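Local coordinates for protein similar to N-acetyltransferase (Staphylococcus aureus subsp. aureus, PDB 4MBU) that probably transfers an acetyl group from acetyl-coenzyme A to the amine of a still unnamed acceptor, as a Gcn5-related (GNAT) N-acetyltransferase, at residues Y20-A23 against I24-T28; I87-A91 against S92-K96. One frame throughout, in Å; residues are numbered along the deposited sequence.

Overall arrangement
From the N terminus, strand 3-7 leads into helix 13-26, whose last turns form interaction 1 (Y20-A23 with I24-T28). This contact closes nothing larger than successive helical turns and the helix end. The chain then passes through helix 38-50 and strands 55-60 and 63-72 before strand 82-89 ends in interaction 2 (I87-A91 with S92-K96), a tight turn ahead of helix 98-112. The two contacts follow in series, neither crossing nor nesting. Their centres lie about 12 Å apart, and they touch where the ring of Y20 meets that of Y88 edge-to-face and D22 approaches A91. Through these touches helix 13-26 packs on the end of strand 82-89 and the turn after it.

Interaction 1: residues Y20-A23 against I24-T28; sequences YNDA and IINTT
Y20 meets I24 one helical turn on, both through backbone and through side chain. Its O accepts from I24 N at 3.0 Å, while Y20 CE2 touches the methyl I24 CD1 at 3.5 Å, the methyl coming obliquely to the ring. The tyrosine puts CG anti to its backbone N (chi1 -169°), which carries the ring across the end of the extended I24 side chain; R41 makes a cation-pi contact with that ring, and W76 of the second subunit also packs on it. N21 O accepts a hydrogen bond from I25 N at 2.9 Å, and I25 CG1 lies just beyond the same oxygen, N21 O. The N21 side chain runs beside I24, its OD1 3.7 Å from I24 CD1, but its polar partner is the backbone N of Q36 in the following loop. D22 O receives N26 N at 2.9 Å, the donor almost in line with the carbonyl. The D22 carboxylate and N26 amide cross obliquely, with D22 OD1 3.5 Å from N26 OD1; both are acceptors, and this is not a hydrogen bond. A23 O is gripped twice by T27: OG1 reaches a lone pair in the carbonyl plane at 2.9 Å, whereas T27 N, at 3.1 Å, sits 40° above that plane. The threonine chi1 of 78° places OG1 between the backbone N and the carbonyl carbon, where it meets A23 O. T27 OG1 is also bonded to A29 N, and K150 NZ binds the carbonyls of I24 and T27. T27 is the first residue to leave helical conformation, and its bonds to A23 O close the C-terminal end of helix 13-26, the first helix of the GNAT fold.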
loop_
_atom_site.group_PDB
_atom_site.type_symbol
_atom_site.label_atom_id
_atom_site.label_comp_id
_atom_site.label_asym_id
_atom_site.label_seq_id
_atom_site.Cartn_x
_atom_site.Cartn_y
_atom_site.Cartn_z
ATOM N N TYR A 20 5.845 -17.254 20.462
ATOM C CA TYR A 20 5.713 -15.815 20.658
ATOM C C TYR A 20 7.089 -15.233 20.894
ATOM O O TYR A 20 7.470 -14.255 20.250
ATOM C CB TYR A 20 4.801 -15.522 21.847
ATOM C CG TYR A 20 4.371 -14.072 22.007
ATOM C CD1 TYR A 20 3.470 -13.487 21.123
ATOM C CD2 TYR A 20 4.823 -13.309 23.079
ATOM C CE1 TYR A 20 3.048 -12.167 21.298
ATOM C CE2 TYR A 20 4.412 -12.006 23.265
ATOM C CZ TYR A 20 3.528 -11.437 22.369
ATOM O OH TYR A 20 3.124 -10.140 22.565
ATOM N N ASN A 21 7.861 -15.868 21.772
ATOM C CA ASN A 21 9.152 -15.287 22.121
ATOM C C ASN A 21 10.110 -15.297 20.941
ATOM O O ASN A 21 10.911 -14.371 20.791
ATOM C CB ASN A 21 9.769 -15.961 23.351
ATOM C CG ASN A 21 9.195 -15.430 24.645
ATOM O OD1 ASN A 21 8.635 -14.330 24.681
ATOM N ND2 ASN A 21 9.342 -16.201 25.723
ATOM N N ASP A 22 9.997 -16.311 20.079
ATOM C CA ASP A 22 10.852 -16.360 18.900
ATOM C C ASP A 22 10.557 -15.101 18.087
ATOM O O ASP A 22 11.467 -14.375 17.660
ATOM C CB ASP A 22 10.563 -17.618 18.079
ATOM C CG ASP A 22 11.792 -18.143 17.355
ATOM O OD1 ASP A 22 12.881 -18.174 17.970
ATOM O OD2 ASP A 22 11.671 -18.533 16.174
ATOM N N ALA A 23 9.268 -14.801 17.961
ATOM C CA ALA A 23 8.837 -13.670 17.159
ATOM C C ALA A 23 9.353 -12.377 17.782
ATOM O O ALA A 23 9.700 -11.423 17.069
ATOM C CB ALA A 23 7.323 -13.663 17.033
ATOM N N ILE A 24 9.442 -12.352 19.111
ATOM C CA ILE A 24 9.892 -11.134 19.773
ATOM C C ILE A 24 11.373 -10.965 19.497
ATOM O O ILE A 24 11.840 -9.856 19.209
ATOM C CB ILE A 24 9.640 -11.173 21.282
ATOM C CG1 ILE A 24 8.177 -10.851 21.577
ATOM C CG2 ILE A 24 10.527 -10.183 22.010
ATOM C CD1 ILE A 24 7.806 -11.103 23.035
ATOM N N ILE A 25 12.107 -12.073 19.530
ATOM C CA ILE A 25 13.562 -11.973 19.463
ATOM C C ILE A 25 14.055 -11.671 18.046
ATOM O O ILE A 25 15.008 -10.918 17.864
ATOM C CB ILE A 25 14.251 -13.245 20.045
ATOM C CG1 ILE A 25 13.873 -13.427 21.518
ATOM C CG2 ILE A 25 15.769 -13.163 19.912
ATOM C CD1 ILE A 25 14.309 -12.271 22.410
ATOM N N ASN A 26 13.384 -12.222 17.041
ATOM C CA ASN A 26 13.927 -12.192 15.682
ATOM C C ASN A 26 13.189 -11.349 14.650
ATOM O O ASN A 26 13.709 -11.107 13.565
ATOM C CB ASN A 26 14.036 -13.621 15.148
ATOM C CG ASN A 26 14.990 -14.455 15.958
ATOM O OD1 ASN A 26 14.577 -15.387 16.657
ATOM N ND2 ASN A 26 16.283 -14.113 15.893
ATOM N N THR A 27 11.970 -10.934 14.959
ATOM C CA THR A 27 11.153 -10.269 13.947
ATOM C C THR A 27 10.472 -9.031 14.494
ATOM O O THR A 27 10.503 -8.761 15.700
ATOM C CB THR A 27 10.051 -11.204 13.376
ATOM O OG1 THR A 27 8.972 -11.283 14.314
ATOM C CG2 THR A 27 10.595 -12.617 13.113
ATOM N N THR A 28 9.832 -8.302 13.590
ATOM C CA THR A 28 9.038 -7.137 13.932
ATOM C C THR A 28 7.557 -7.503 14.018
ATOM O O THR A 28 6.693 -6.634 13.956
ATOM C CB THR A 28 9.190 -6.072 12.862
ATOM O OG1 THR A 28 8.793 -6.627 11.607
ATOM C CG2 THR A 28 10.636 -5.619 12.768
#

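Interaction 2: residues I87-A91 against S92-K96; sequences IYVDA and SARGK
D90 OD1 accepts the backbone N-H of S92 at 2.8 Å, closing an Asx turn directly after strand 82-89. The donor approaches on the anti side of the carboxylate, 23° out of its plane, and the bond is fairly straight (155° at the hydrogen). S92 OG lies near the same oxygen, its chi1 of 63° placing OG beside D90 OD1, but the modelled separation is too short to be trusted in detail. The main chain makes a second loop over the same residues: A93 N donates to D90 O at 3.0 Å, from well above the carbonyl plane, and the angles of A91 and S92 are those of a type I beta turn. R94 folds back on the end of the strand that enters the turn, its side chain crossing that of V89 at a slant. The bend at chi2 brings R94 CD to 3.6 Å from V89 CG1; a second bend at chi3 then turns NE. R94 CD also lies 3.4 Å from D90 O. V89 CG1 reaches A93 O as well, at 3.7 Å. R94 begins the R-x-x-G-x-A signature that ends at A99; in GNAT enzymes this loop, between the fourth strand and the helix after it, typically binds the pyrophosphate of acetyl-coenzyme A through backbone N-H groups, a role probably kept here. A water links the next step of the chain, donating to A91 O at 2.7 Å and accepting from R94 N. Farther out, V89 rests on I98 and A99 of helix 98-112, A93 packs on L65, and a backbone bond ties D90 to L65 in the adjacent strand 63-72. K96 NZ forms a salt bridge with E60.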
loop_
_atom_site.group_PDB
_atom_site.type_symbol
_atom_site.label_atom_id
_atom_site.label_comp_id
_atom_site.label_asym_id
_atom_site.label_seq_id
_atom_site.Cartn_x
_atom_site.Cartn_y
_atom_site.Cartn_z
ATOM N N ILE A 87 -1.865 -13.592 14.441
ATOM C CA ILE A 87 -1.551 -14.963 14.067
ATOM C C ILE A 87 -0.041 -15.147 14.139
ATOM O O ILE A 87 0.711 -14.310 13.645
ATOM C CB ILE A 87 -1.983 -15.264 12.624
ATOM C CG1 ILE A 87 -3.496 -15.107 12.447
ATOM C CG2 ILE A 87 -1.549 -16.673 12.196
ATOM C CD1 ILE A 87 -3.904 -15.045 10.978
ATOM N N TYR A 88 0.398 -16.244 14.747
ATOM C CA TYR A 88 1.818 -16.554 14.844
ATOM C C TYR A 88 2.056 -18.005 14.458
ATOM O O TYR A 88 1.378 -18.905 14.947
ATOM C CB TYR A 88 2.319 -16.297 16.262
ATOM C CG TYR A 88 2.104 -14.880 16.731
ATOM C CD1 TYR A 88 3.008 -13.884 16.409
ATOM C CD2 TYR A 88 0.993 -14.542 17.488
ATOM C CE1 TYR A 88 2.825 -12.602 16.831
ATOM C CE2 TYR A 88 0.797 -13.256 17.918
ATOM C CZ TYR A 88 1.723 -12.290 17.580
ATOM O OH TYR A 88 1.552 -10.997 17.987
ATOM N N VAL A 89 3.008 -18.221 13.558
ATOM C CA VAL A 89 3.337 -19.558 13.076
ATOM C C VAL A 89 4.793 -19.846 13.410
ATOM O O VAL A 89 5.657 -18.982 13.218
ATOM C CB VAL A 89 3.144 -19.673 11.544
ATOM C CG1 VAL A 89 3.659 -21.010 11.043
ATOM C CG2 VAL A 89 1.674 -19.498 11.168
ATOM N N ASP A 90 5.061 -21.039 13.935
ATOM C CA ASP A 90 6.435 -21.448 14.223
ATOM C C ASP A 90 7.291 -21.305 12.961
ATOM O O ASP A 90 6.835 -21.606 11.855
ATOM C CB ASP A 90 6.468 -22.886 14.742
ATOM C CG ASP A 90 7.828 -23.277 15.296
ATOM O OD1 ASP A 90 8.729 -23.608 14.499
ATOM O OD2 ASP A 90 8.000 -23.260 16.532
ATOM N N ALA A 91 8.518 -20.815 13.128
ATOM C CA ALA A 91 9.394 -20.554 11.984
ATOM C C ALA A 91 9.856 -21.838 11.289
ATOM O O ALA A 91 10.270 -21.813 10.133
ATOM C CB ALA A 91 10.588 -19.692 12.407
ATOM N N SER A 92 9.789 -22.962 11.992
ATOM C CA SER A 92 10.145 -24.243 11.389
ATOM C C SER A 92 8.972 -24.804 10.606
ATOM O O SER A 92 9.104 -25.811 9.922
ATOM C CB SER A 92 10.536 -25.247 12.469
ATOM O OG SER A 92 9.442 -25.509 13.332
ATOM N N ALA A 93 7.819 -24.151 10.714
ATOM C CA ALA A 93 6.583 -24.690 10.152
ATOM C C ALA A 93 5.952 -23.777 9.095
ATOM O O ALA A 93 4.743 -23.852 8.850
ATOM C CB ALA A 93 5.585 -24.987 11.271
ATOM N N ARG A 94 6.765 -22.931 8.464
ATOM C CA ARG A 94 6.251 -21.976 7.480
ATOM C C ARG A 94 6.056 -22.660 6.134
ATOM O O ARG A 94 6.663 -23.697 5.871
ATOM C CB ARG A 94 7.207 -20.793 7.322
ATOM C CG ARG A 94 7.609 -20.115 8.624
ATOM C CD ARG A 94 6.437 -19.446 9.324
ATOM N NE ARG A 94 5.774 -18.443 8.490
ATOM C CZ ARG A 94 6.290 -17.252 8.190
ATOM N NH1 ARG A 94 7.495 -16.906 8.635
ATOM N NH2 ARG A 94 5.606 -16.408 7.427
ATOM N N GLY A 95 5.198 -22.088 5.290
ATOM C CA GLY A 95 4.964 -22.636 3.962
ATOM C C GLY A 95 3.978 -23.794 3.935
ATOM O O GLY A 95 3.763 -24.406 2.885
ATOM N N LYS A 96 3.366 -24.089 5.080
ATOM C CA LYS A 96 2.430 -25.206 5.173
ATOM C C LYS A 96 0.958 -24.770 5.116
ATOM O O LYS A 96 0.057 -25.605 5.226
ATOM C CB LYS A 96 2.691 -26.001 6.454
ATOM C CG LYS A 96 4.128 -26.469 6.599
ATOM C CD LYS A 96 4.287 -27.421 7.775
ATOM C CE LYS A 96 3.424 -28.651 7.577
ATOM N NZ LYS A 96 3.769 -29.734 8.528
HETATM O O HOH W 1 9.637 -23.259 7.989
#